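PDB 5EVJ: arsenite methyltransferase from Chlamydomonas reinhardtii, which probably transfers methyl groups from S-adenosyl-L-methionine to trivalent arsenic held by thiols, yielding mono-, di- and trimethylated arsenicals. Local coordinates for residues A[53-58]-A[102-107]; A[86-91]-A[151-156]; A[94-99]-A[167-172]; A[301-304]-A[310-313]. The protein carries 15 engineered substitutions. One frame throughout, in Å; residues are numbered along the deposited sequence.

Contact 1 (A[53-58]-A[102-107]); sequences PPAVRA and AKLVGE
Leu-104 sets its two methyl groups against two consecutive residues of the first turn of helix 54-61. Its CG stands beside the backbone N and anti to the carbonyl carbon (chi1 -70°), which carries the fork out from the end of helix 96-104 toward the other helix. One prong, CD2, lies 4.1 Å from CB of Ala-55, whose methyl points toward it. The other prong, CD1, comes within 4.2 Å of CG2 of Val-56. The CB of Val-56 is directed away from the segment that holds Leu-104, yet the CG2 branch still grazes the leucine, while the residue as a whole is buried. Both approaches are ordinary van der Waals distances, and the area they bury is small.

Beside this apolar touch runs a water-mediated link. Lys-103 is extended along its first three torsions and turns only at the last (chi4 -57°), bringing NZ to 3.1 Å from a water that in turn donates to the carbonyl O of Ala-55 at 2.8 Å. The ammonium is thus tied indirectly to the neighbouring helix, on the more exposed side of the contact.

Each helix is near an end here. Pro-53 is the N-cap of helix 54-61, and Gly-106, with positive phi, is where the chain leaves helical geometry after helix 96-104. The contact is a sparse helix-helix packing in which helix 54-61, the first helix of the modelled chain, rests on the end of the first helix of a Rossmann-like methyltransferase domain.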
loop_
_atom_site.group_PDB
_atom_site.type_symbol
_atom_site.label_atom_id
_atom_site.label_comp_id
_atom_site.label_asym_id
_atom_site.label_seq_id
_atom_site.Cartn_x
_atom_site.Cartn_y
_atom_site.Cartn_z
ATOM N N PRO A 53 7.868 -12.038 1.624
ATOM C CA PRO A 53 7.200 -13.336 1.368
ATOM C C PRO A 53 7.848 -14.070 0.156
ATOM O O PRO A 53 8.353 -13.409 -0.748
ATOM C CB PRO A 53 5.739 -12.951 1.062
ATOM C CG PRO A 53 5.578 -11.529 1.510
ATOM C CD PRO A 53 6.946 -10.893 1.518
ATOM N N PRO A 54 7.870 -15.424 0.167
ATOM C CA PRO A 54 8.507 -16.274 -0.887
ATOM C C PRO A 54 8.167 -15.881 -2.338
ATOM O O PRO A 54 9.087 -15.736 -3.154
ATOM C CB PRO A 54 7.973 -17.691 -0.605
ATOM C CG PRO A 54 7.123 -17.582 0.631
ATOM C CD PRO A 54 7.343 -16.233 1.274
ATOM N N ALA A 55 6.873 -15.687 -2.636
ATOM C CA ALA A 55 6.447 -15.194 -3.973
ATOM C C ALA A 55 7.199 -13.921 -4.417
ATOM O O ALA A 55 7.665 -13.868 -5.529
ATOM C CB ALA A 55 4.926 -15.049 -4.112
ATOM N N VAL A 56 7.382 -12.954 -3.528
ATOM C CA VAL A 56 8.119 -11.750 -3.851
ATOM C C VAL A 56 9.604 -12.014 -4.076
ATOM O O VAL A 56 10.157 -11.511 -5.065
ATOM C CB VAL A 56 7.895 -10.644 -2.791
ATOM C CG1 VAL A 56 8.772 -9.408 -3.061
ATOM C CG2 VAL A 56 6.401 -10.266 -2.722
ATOM N N ARG A 57 10.259 -12.785 -3.192
ATOM C CA ARG A 57 11.660 -13.205 -3.433
ATOM C C ARG A 57 11.815 -13.959 -4.762
ATOM O O ARG A 57 12.719 -13.641 -5.537
ATOM C CB ARG A 57 12.261 -14.056 -2.269
ATOM C CG ARG A 57 12.470 -13.306 -0.938
ATOM C CD ARG A 57 13.168 -14.132 0.171
ATOM N NE ARG A 57 12.285 -15.084 0.871
ATOM C CZ ARG A 57 12.167 -16.380 0.555
ATOM N NH1 ARG A 57 11.330 -17.163 1.234
ATOM N NH2 ARG A 57 12.874 -16.910 -0.449
ATOM N N ALA A 58 10.945 -14.948 -5.020
ATOM C CA ALA A 58 10.966 -15.710 -6.292
ATOM C C ALA A 58 10.898 -14.754 -7.493
ATOM O O ALA A 58 11.659 -14.878 -8.440
ATOM C CB ALA A 58 9.799 -16.709 -6.350
ATOM N N ALA A 102 3.858 -6.972 -11.999
ATOM C CA ALA A 102 3.553 -7.414 -13.344
ATOM C C ALA A 102 3.530 -8.934 -13.310
ATOM O O ALA A 102 2.671 -9.556 -13.908
ATOM C CB ALA A 102 4.615 -6.928 -14.291
ATOM N N LYS A 103 4.432 -9.529 -12.552
ATOM C CA LYS A 103 4.378 -10.984 -12.384
ATOM C C LYS A 103 3.206 -11.446 -11.539
ATOM O O LYS A 103 2.447 -12.384 -11.886
ATOM C CB LYS A 103 5.639 -11.507 -11.722
ATOM C CG LYS A 103 5.470 -13.014 -11.503
ATOM C CD LYS A 103 6.683 -13.693 -10.904
ATOM C CE LYS A 103 6.540 -15.215 -11.013
ATOM N NZ LYS A 103 5.274 -15.704 -10.353
ATOM N N LEU A 104 3.049 -10.796 -10.390
ATOM C CA LEU A 104 2.083 -11.367 -9.431
ATOM C C LEU A 104 0.669 -11.158 -9.838
ATOM O O LEU A 104 -0.214 -11.853 -9.308
ATOM C CB LEU A 104 2.319 -10.849 -7.970
ATOM C CG LEU A 104 3.598 -11.384 -7.306
ATOM C CD1 LEU A 104 3.665 -10.860 -5.890
ATOM C CD2 LEU A 104 3.597 -12.903 -7.301
ATOM N N VAL A 105 0.409 -10.176 -10.712
ATOM C CA VAL A 105 -0.962 -10.091 -11.244
ATOM C C VAL A 105 -1.262 -11.052 -12.380
ATOM O O VAL A 105 -2.435 -11.076 -12.895
ATOM C CB VAL A 105 -1.366 -8.688 -11.755
ATOM C CG1 VAL A 105 -1.225 -7.692 -10.606
ATOM C CG2 VAL A 105 -0.518 -8.282 -12.955
ATOM N N GLY A 106 -0.245 -11.811 -12.816
ATOM C CA GLY A 106 -0.511 -12.678 -13.989
ATOM C C GLY A 106 -0.669 -11.960 -15.334
ATOM O O GLY A 106 -0.683 -10.701 -15.454
ATOM N N GLU A 107 -0.806 -12.769 -16.364
ATOM C CA GLU A 107 -0.840 -12.266 -17.738
ATOM C C GLU A 107 -2.069 -11.442 -18.015
ATOM O O GLU A 107 -2.044 -10.542 -18.810
ATOM C CB GLU A 107 -0.765 -13.446 -18.692
ATOM C CG GLU A 107 -0.592 -13.032 -20.144
ATOM C CD GLU A 107 0.017 -14.142 -20.996
ATOM O OE1 GLU A 107 -0.014 -15.308 -20.557
ATOM O OE2 GLU A 107 0.524 -13.829 -22.092
HETATM O O HOH W 1 6.518 -15.372 -7.567
#

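Contact 2 (A[86-91]-A[151-156]); sequences RVLDLG and EYLDRA
Strand 86-90 and the loop bearing Leu-153 keep their backbones well apart, the CA atoms of Leu-90 and Leu-153 being 9.5 Å from each other, so that leucine side chains alone bridge the interval. Leu-153 provides both of its methyls. CD1 meets CD2 of Leu-88 tip to tip at 3.7 Å, and CD2 lies 4.0 Å from CD2 of Leu-90, whose side chain crosses that of Leu-153 at about a right angle. The two strand leucines reach the same partner by different torsions: CG of Leu-88 is anti to the backbone N (chi1 178°), whereas CG of Leu-90 sits beside it (chi1 -64°).

Strand 86-90 is the first strand in sequence and an interior strand of the Rossmann-like sheet of class I methyltransferases, flanked by strands 110-115 and 163-169, and Leu-153 packs on one face of that sheet from the connection leading into strand 163-169. Helix 178-188 adjoins the same cluster, with Val-188 against Leu-88 and Glu-184 and Arg-187 against Leu-153.

Next to Leu-153 the loop secures itself through polar groups. OD1 of Asp-154 accepts the backbone N of Arg-155 at 2.8 Å, met from above the carboxylate plane, and also takes part in a salt bridge with Arg-180. The guanidinium of Arg-155 lies over the ring of Tyr-152, NH1 standing 3.6 Å above the ring plane near its centre.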
loop_
_atom_site.group_PDB
_atom_site.type_symbol
_atom_site.label_atom_id
_atom_site.label_comp_id
_atom_site.label_asym_id
_atom_site.label_seq_id
_atom_site.Cartn_x
_atom_site.Cartn_y
_atom_site.Cartn_z
ATOM N N ARG A 86 -5.742 -4.586 -11.840
ATOM C CA ARG A 86 -4.967 -3.445 -12.397
ATOM C C ARG A 86 -4.324 -2.648 -11.260
ATOM O O ARG A 86 -5.028 -2.213 -10.322
ATOM C CB ARG A 86 -5.881 -2.572 -13.234
ATOM C CG ARG A 86 -6.655 -3.406 -14.306
ATOM C CD ARG A 86 -7.853 -2.663 -14.908
ATOM N NE ARG A 86 -8.622 -2.040 -13.809
ATOM C CZ ARG A 86 -9.958 -1.953 -13.683
ATOM N NH1 ARG A 86 -10.795 -2.448 -14.587
ATOM N NH2 ARG A 86 -10.464 -1.372 -12.616
ATOM N N VAL A 87 -3.012 -2.433 -11.377
ATOM C CA VAL A 87 -2.233 -1.868 -10.371
ATOM C C VAL A 87 -1.573 -0.614 -10.863
ATOM O O VAL A 87 -0.949 -0.613 -11.907
ATOM C CB VAL A 87 -1.107 -2.858 -10.012
ATOM C CG1 VAL A 87 -0.110 -2.230 -9.026
ATOM C CG2 VAL A 87 -1.708 -4.147 -9.443
ATOM N N LEU A 88 -1.606 0.428 -10.048
ATOM C CA LEU A 88 -0.880 1.670 -10.303
ATOM C C LEU A 88 0.269 1.782 -9.307
ATOM O O LEU A 88 0.073 1.693 -8.097
ATOM C CB LEU A 88 -1.842 2.851 -10.153
ATOM C CG LEU A 88 -1.236 4.252 -10.331
ATOM C CD1 LEU A 88 -0.643 4.422 -11.761
ATOM C CD2 LEU A 88 -2.329 5.265 -10.068
ATOM N N ASP A 89 1.484 1.949 -9.817
ATOM C CA ASP A 89 2.668 2.012 -9.016
ATOM C C ASP A 89 3.132 3.464 -9.080
ATOM O O ASP A 89 3.507 3.975 -10.149
ATOM C CB ASP A 89 3.709 1.075 -9.585
ATOM C CG ASP A 89 4.986 1.034 -8.737
ATOM O OD1 ASP A 89 4.852 1.223 -7.530
ATOM O OD2 ASP A 89 6.126 0.829 -9.254
ATOM N N LEU A 90 2.979 4.167 -7.958
ATOM C CA LEU A 90 3.353 5.574 -7.863
ATOM C C LEU A 90 4.842 5.733 -7.583
ATOM O O LEU A 90 5.294 5.295 -6.577
ATOM C CB LEU A 90 2.603 6.259 -6.733
ATOM C CG LEU A 90 1.069 6.391 -6.800
ATOM C CD1 LEU A 90 0.652 7.182 -5.565
ATOM C CD2 LEU A 90 0.531 7.057 -8.055
ATOM N N GLY A 91 5.594 6.353 -8.486
ATOM C CA GLY A 91 7.021 6.633 -8.286
ATOM C C GLY A 91 7.767 5.386 -8.655
ATOM O O GLY A 91 8.587 4.902 -7.900
ATOM N N GLU A 151 1.347 13.770 -7.895
ATOM C CA GLU A 151 0.271 14.698 -7.414
ATOM C C GLU A 151 -0.825 14.928 -8.416
ATOM O O GLU A 151 -1.857 15.521 -8.061
ATOM C CB GLU A 151 0.816 16.104 -7.050
ATOM C CG GLU A 151 1.879 16.146 -5.909
ATOM C CD GLU A 151 3.171 15.435 -6.256
ATOM O OE1 GLU A 151 3.444 15.205 -7.450
ATOM O OE2 GLU A 151 3.962 15.104 -5.348
ATOM N N TYR A 152 -0.603 14.537 -9.681
ATOM C CA TYR A 152 -1.481 14.981 -10.805
ATOM C C TYR A 152 -1.874 13.843 -11.731
ATOM O O TYR A 152 -1.774 13.931 -12.958
ATOM C CB TYR A 152 -0.880 16.179 -11.593
ATOM C CG TYR A 152 -0.947 17.471 -10.792
ATOM C CD1 TYR A 152 -2.154 18.212 -10.736
ATOM C CD2 TYR A 152 0.136 17.911 -10.074
ATOM C CE1 TYR A 152 -2.253 19.337 -9.947
ATOM C CE2 TYR A 152 0.083 19.076 -9.297
ATOM C CZ TYR A 152 -1.117 19.774 -9.230
ATOM O OH TYR A 152 -1.224 20.939 -8.471
ATOM N N LEU A 153 -2.401 12.781 -11.142
ATOM C CA LEU A 153 -2.757 11.642 -11.942
ATOM C C LEU A 153 -3.706 12.043 -13.037
ATOM O O LEU A 153 -3.697 11.414 -14.077
ATOM C CB LEU A 153 -3.338 10.541 -11.062
ATOM C CG LEU A 153 -2.388 10.065 -9.949
ATOM C CD1 LEU A 153 -2.942 8.839 -9.254
ATOM C CD2 LEU A 153 -1.002 9.787 -10.477
ATOM N N ASP A 154 -4.552 13.050 -12.802
ATOM C CA ASP A 154 -5.484 13.587 -13.854
ATOM C C ASP A 154 -4.628 14.122 -15.033
ATOM O O ASP A 154 -4.887 13.833 -16.182
ATOM C CB ASP A 154 -6.385 14.729 -13.296
ATOM C CG ASP A 154 -5.605 15.653 -12.331
ATOM O OD1 ASP A 154 -4.412 15.438 -12.100
ATOM O OD2 ASP A 154 -6.155 16.540 -11.726
ATOM N N ARG A 155 -3.561 14.835 -14.728
ATOM C CA ARG A 155 -2.702 15.348 -15.824
ATOM C C ARG A 155 -2.051 14.240 -16.574
ATOM O O ARG A 155 -1.962 14.323 -17.763
ATOM C CB ARG A 155 -1.698 16.388 -15.355
ATOM C CG ARG A 155 -2.449 17.656 -14.996
ATOM C CD ARG A 155 -1.459 18.735 -14.646
ATOM N NE ARG A 155 -2.116 19.829 -13.942
ATOM C CZ ARG A 155 -1.467 20.641 -13.124
ATOM N NH1 ARG A 155 -0.150 20.451 -12.938
ATOM N NH2 ARG A 155 -2.120 21.606 -12.485
ATOM N N ALA A 156 -1.694 13.163 -15.883
ATOM C CA ALA A 156 -1.182 11.973 -16.534
ATOM C C ALA A 156 -2.288 11.209 -17.292
ATOM O O ALA A 156 -2.006 10.156 -17.853
ATOM C CB ALA A 156 -0.517 11.061 -15.516
#

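Contact 3 (A[94-99]-A[167-172]); sequences SGRDAY and ISNCVI. Engineered in segment 94-99: Ala-98 (natural residue Cys).
Asp-97 and Asn-169 supply the direct hydrogen bond between helix 96-104 and strand 163-169. ND2 of Asn-169 donates to OD2 of Asp-97 at 2.8 Å (N-H...O 160°), and OD2 accepts through its syn lone pair; the carboxylate and amide planes are only 4° apart, and the acceptor lies in the amide plane. Asn-169 sends its amide across to the helix because CG lies anti to the backbone N (chi1 -167°).

The ionic component lies within the helix. NH1 of Arg-96 forms a salt bridge with OD1 of Asp-97 at 3.1 Å, meeting it on the syn side, and it also donates to the carbonyl of Gly-75, which receives ND2 of Asn-169 too.

Were Asp-97 an alanine, the Asn-169 amide would probably lose its carboxylate acceptor and Arg-96 its charge partner, leaving the Gly-75 carbonyl to hold both donors less firmly.

Covalently, Cys-170 is joined to Cys-74, next to Gly-75. Gly-95 lies in the glycine-rich turn after strand 86-90, consistent with a Rossmann-type cofactor loop; Ala-98 is an engineered replacement of a cysteine. Each carboxylate oxygen holds a different donor, so the bonds fix the rotation of Asp-97 and gather helix, strand and the Gly-75 loop around its buried carboxylate.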
loop_
_atom_site.group_PDB
_atom_site.type_symbol
_atom_site.label_atom_id
_atom_site.label_comp_id
_atom_site.label_asym_id
_atom_site.label_seq_id
_atom_site.Cartn_x
_atom_site.Cartn_y
_atom_site.Cartn_z
ATOM N N SER A 94 13.005 2.921 -11.558
ATOM C CA SER A 94 13.519 2.058 -12.551
ATOM C C SER A 94 12.708 0.767 -12.742
ATOM O O SER A 94 13.029 -0.013 -13.655
ATOM C CB SER A 94 14.937 1.673 -12.104
ATOM O OG SER A 94 14.913 1.045 -10.842
ATOM N N GLY A 95 11.769 0.486 -11.824
ATOM C CA GLY A 95 10.640 -0.432 -12.104
ATOM C C GLY A 95 10.597 -1.702 -11.246
ATOM O O GLY A 95 9.719 -2.550 -11.446
ATOM N N ARG A 96 11.517 -1.835 -10.284
ATOM C CA ARG A 96 11.587 -3.026 -9.416
ATOM C C ARG A 96 10.143 -3.443 -9.018
ATOM O O ARG A 96 9.691 -4.528 -9.366
ATOM C CB ARG A 96 12.490 -2.714 -8.169
ATOM C CG ARG A 96 13.140 -3.875 -7.365
ATOM C CD ARG A 96 12.634 -4.004 -5.934
ATOM N NE ARG A 96 13.540 -3.487 -4.901
ATOM C CZ ARG A 96 13.160 -2.932 -3.744
ATOM N NH1 ARG A 96 11.873 -2.770 -3.448
ATOM N NH2 ARG A 96 14.079 -2.503 -2.887
ATOM N N ASP A 97 9.401 -2.546 -8.354
ATOM C CA ASP A 97 8.096 -2.926 -7.755
ATOM C C ASP A 97 7.062 -3.201 -8.863
ATOM O O ASP A 97 6.226 -4.088 -8.732
ATOM C CB ASP A 97 7.561 -1.885 -6.687
ATOM C CG ASP A 97 8.415 -1.855 -5.377
ATOM O OD1 ASP A 97 9.194 -2.817 -5.101
ATOM O OD2 ASP A 97 8.300 -0.879 -4.597
ATOM N N ALA A 98 7.150 -2.466 -9.955
ATOM C CA ALA A 98 6.215 -2.700 -11.068
ATOM C C ALA A 98 6.507 -4.048 -11.727
ATOM O O ALA A 98 5.577 -4.756 -12.158
ATOM C CB ALA A 98 6.285 -1.561 -12.064
ATOM N N TYR A 99 7.792 -4.444 -11.748
ATOM C CA TYR A 99 8.150 -5.722 -12.370
ATOM C C TYR A 99 7.649 -6.842 -11.517
ATOM O O TYR A 99 7.069 -7.796 -11.998
ATOM C CB TYR A 99 9.664 -5.832 -12.532
ATOM C CG TYR A 99 10.190 -5.208 -13.830
ATOM C CD1 TYR A 99 9.765 -3.941 -14.245
ATOM C CD2 TYR A 99 11.119 -5.877 -14.645
ATOM C CE1 TYR A 99 10.235 -3.347 -15.420
ATOM C CE2 TYR A 99 11.618 -5.261 -15.828
ATOM C CZ TYR A 99 11.146 -4.022 -16.217
ATOM O OH TYR A 99 11.600 -3.404 -17.367
ATOM N N ILE A 167 -0.092 1.407 -5.377
ATOM C CA ILE A 167 1.062 1.058 -4.542
ATOM C C ILE A 167 2.180 2.097 -4.691
ATOM O O ILE A 167 2.248 2.830 -5.714
ATOM C CB ILE A 167 1.643 -0.383 -4.772
ATOM C CG1 ILE A 167 2.578 -0.404 -5.989
ATOM C CG2 ILE A 167 0.543 -1.475 -4.720
ATOM C CD1 ILE A 167 3.002 -1.815 -6.446
ATOM N N SER A 168 3.055 2.140 -3.668
ATOM C CA SER A 168 4.071 3.160 -3.575
ATOM C C SER A 168 5.129 2.714 -2.619
ATOM O O SER A 168 4.861 1.987 -1.679
ATOM C CB SER A 168 3.492 4.467 -3.040
ATOM O OG SER A 168 4.331 5.549 -3.403
ATOM N N ASN A 169 6.351 3.197 -2.818
ATOM C CA ASN A 169 7.424 2.749 -1.951
ATOM C C ASN A 169 8.331 3.917 -1.584
ATOM O O ASN A 169 9.221 4.291 -2.369
ATOM C CB ASN A 169 8.156 1.606 -2.632
ATOM C CG ASN A 169 9.086 0.867 -1.697
ATOM O OD1 ASN A 169 9.455 1.388 -0.644
ATOM N ND2 ASN A 169 9.522 -0.337 -2.096
ATOM N N CYS A 170 8.047 4.555 -0.440
ATOM C CA CYS A 170 8.923 5.583 0.138
ATOM C C CYS A 170 9.166 6.726 -0.761
ATOM O O CYS A 170 10.326 7.104 -0.908
ATOM C CB CYS A 170 10.314 5.003 0.426
ATOM S SG CYS A 170 10.820 4.951 2.160
ATOM N N VAL A 171 8.124 7.256 -1.395
ATOM C CA VAL A 171 8.243 8.456 -2.204
ATOM C C VAL A 171 7.192 9.496 -1.798
ATOM O O VAL A 171 7.226 10.641 -2.247
ATOM C CB VAL A 171 8.053 8.226 -3.748
ATOM C CG1 VAL A 171 9.191 7.425 -4.432
ATOM C CG2 VAL A 171 6.665 7.682 -4.075
ATOM N N ILE A 172 6.263 9.141 -0.937
ATOM C CA ILE A 172 5.228 10.104 -0.642
ATOM C C ILE A 172 5.678 11.210 0.325
ATOM O O ILE A 172 5.152 12.322 0.287
ATOM C CB ILE A 172 3.897 9.416 -0.280
ATOM C CG1 ILE A 172 3.570 8.406 -1.388
ATOM C CG2 ILE A 172 2.781 10.438 -0.062
ATOM C CD1 ILE A 172 2.189 7.798 -1.365
#

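Contact 4 (A[301-304]-A[310-313]); sequences SHAY and HRFV
A short antiparallel beta hairpin, strands 303-305 and 310-313, holds this contact, its strands running 162° apart where they touch. Tyr-304 and Phe-312 form the hydrogen-bonded pair. Tyr-304 N donates to Phe-312 O at 2.7 Å, in the carbonyl plane, and Phe-312 N returns a bond to Tyr-304 O at 2.9 Å, nearly straight at the hydrogen (173°) though tilted from the plane of that carbonyl. Ala-303 and Val-313 are the neighbouring non-hydrogen-bonded pair, 4.3 Å between CA atoms; here Ala-303 CA makes a CA-H...O contact of 3.1 Å with Phe-312 O, which thus receives two approaches.

The side chains of the two pairs fall on opposite faces of the hairpin. On the Tyr-304 and Phe-312 face, which is buried, the hairpin packs against the rest of the chain: the ring of Phe-312 meets Phe-337 edge-to-face and touches helix 322-329, and the hydroxyl of Tyr-304 is hydrogen-bonded to Arg-272 of strand 266-274, tying the hairpin to the large methyltransferase sheet. CD1 of Phe-312 also brings the ring edge to 3.7 Å from Tyr-304 O.

Arg-311 reaches diagonally across to Ala-303. Its CG is anti to the backbone N (chi1 170°), and a bend at chi3 lays one guanidinium face over CB of Ala-303, with NH2 at 3.3 Å from that methyl; NE keeps a long, weak ion pair with Asp-305. At the open end of the hairpin, where strand 310-313 finishes, Val-313 places CG1 3.7 Å from the carbonyl O of His-302, just ahead of strand 303-305.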
loop_
_atom_site.group_PDB
_atom_site.type_symbol
_atom_site.label_atom_id
_atom_site.label_comp_id
_atom_site.label_asym_id
_atom_site.label_seq_id
_atom_site.Cartn_x
_atom_site.Cartn_y
_atom_site.Cartn_z
ATOM N N SER A 301 -2.276 -20.438 2.347
ATOM C CA SER A 301 -3.320 -21.482 2.519
ATOM C C SER A 301 -3.723 -21.756 3.981
ATOM O O SER A 301 -4.757 -22.320 4.195
ATOM C CB SER A 301 -2.861 -22.789 1.820
ATOM O OG SER A 301 -1.622 -23.134 2.390
ATOM N N HIS A 302 -2.879 -21.394 4.947
ATOM C CA HIS A 302 -3.131 -21.646 6.400
ATOM C C HIS A 302 -3.731 -20.462 7.143
ATOM O O HIS A 302 -4.544 -20.628 8.051
ATOM C CB HIS A 302 -1.824 -22.035 7.092
ATOM C CG HIS A 302 -1.177 -23.216 6.442
ATOM N ND1 HIS A 302 -1.848 -24.420 6.262
ATOM C CD2 HIS A 302 0.023 -23.354 5.833
ATOM C CE1 HIS A 302 -1.056 -25.271 5.642
ATOM N NE2 HIS A 302 0.078 -24.642 5.357
ATOM N N ALA A 303 -3.375 -19.267 6.678
ATOM C CA ALA A 303 -3.652 -18.086 7.407
ATOM C C ALA A 303 -3.429 -16.859 6.494
ATOM O O ALA A 303 -2.596 -16.874 5.567
ATOM C CB ALA A 303 -2.744 -18.024 8.640
ATOM N N TYR A 304 -4.185 -15.815 6.770
ATOM C CA TYR A 304 -3.971 -14.535 6.096
ATOM C C TYR A 304 -3.990 -13.340 7.072
ATOM O O TYR A 304 -4.960 -13.134 7.847
ATOM C CB TYR A 304 -5.113 -14.343 5.134
ATOM C CG TYR A 304 -5.015 -13.017 4.426
ATOM C CD1 TYR A 304 -4.068 -12.822 3.424
ATOM C CD2 TYR A 304 -5.872 -11.970 4.749
ATOM C CE1 TYR A 304 -3.969 -11.599 2.765
ATOM C CE2 TYR A 304 -5.806 -10.760 4.079
ATOM C CZ TYR A 304 -4.842 -10.577 3.103
ATOM O OH TYR A 304 -4.745 -9.375 2.465
ATOM N N HIS A 310 -5.249 -8.371 12.903
ATOM C CA HIS A 310 -6.290 -9.260 12.344
ATOM C C HIS A 310 -5.654 -10.336 11.518
ATOM O O HIS A 310 -5.383 -10.132 10.332
ATOM C CB HIS A 310 -7.308 -8.493 11.475
ATOM C CG HIS A 310 -8.071 -7.440 12.220
ATOM N ND1 HIS A 310 -7.551 -6.191 12.477
ATOM C CD2 HIS A 310 -9.312 -7.461 12.774
ATOM C CE1 HIS A 310 -8.446 -5.478 13.140
ATOM N NE2 HIS A 310 -9.524 -6.230 13.332
ATOM N N ARG A 311 -5.450 -11.484 12.136
ATOM C CA ARG A 311 -4.950 -12.662 11.454
ATOM C C ARG A 311 -6.080 -13.683 11.383
ATOM O O ARG A 311 -6.636 -14.007 12.403
ATOM C CB ARG A 311 -3.769 -13.245 12.228
ATOM C CG ARG A 311 -3.302 -14.612 11.758
ATOM C CD ARG A 311 -1.966 -14.857 12.427
ATOM N NE ARG A 311 -1.043 -15.552 11.555
ATOM C CZ ARG A 311 -0.989 -16.884 11.427
ATOM N NH1 ARG A 311 -1.812 -17.676 12.150
ATOM N NH2 ARG A 311 -0.101 -17.432 10.578
ATOM N N PHE A 312 -6.394 -14.156 10.186
ATOM C CA PHE A 312 -7.466 -15.075 9.925
ATOM C C PHE A 312 -6.863 -16.401 9.629
ATOM O O PHE A 312 -5.996 -16.548 8.692
ATOM C CB PHE A 312 -8.248 -14.699 8.656
ATOM C CG PHE A 312 -9.035 -13.449 8.810
ATOM C CD1 PHE A 312 -8.417 -12.192 8.616
ATOM C CD2 PHE A 312 -10.361 -13.518 9.262
ATOM C CE1 PHE A 312 -9.130 -11.042 8.841
ATOM C CE2 PHE A 312 -11.069 -12.343 9.511
ATOM C CZ PHE A 312 -10.449 -11.112 9.283
ATOM N N VAL A 313 -7.342 -17.388 10.382
ATOM C CA VAL A 313 -6.865 -18.717 10.170
ATOM C C VAL A 313 -7.867 -19.379 9.248
ATOM O O VAL A 313 -9.126 -19.254 9.397
ATOM C CB VAL A 313 -6.667 -19.431 11.513
ATOM C CG1 VAL A 313 -6.224 -20.891 11.310
ATOM C CG2 VAL A 313 -5.613 -18.679 12.362
#

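Contacts 1, 2 and 3 cluster round the methyltransferase sheet and interlock there. Contacts 1 and 3 use the two ends of helix 96-104, their centres 14 Å apart. Contact 2 abuts contact 1 through Val-105 CG1 and Val-87 CG2 at 3.8 Å. It joins contact 3 through neighbouring strands: Leu-90 N probably bonds to Ile-167 O at 2.7 Å. Likewise, Ile-167 N probably bonds to Leu-88 O at 2.7 Å. The cofactor pocket probably lies near contact 3. Contact 4 stands apart, its centre 31 Å from that of contact 2; its nearest neighbour is contact 1, about 10 Å between closest atoms, and the side chain of His-302 is about 4 Å from a bound sodium ion.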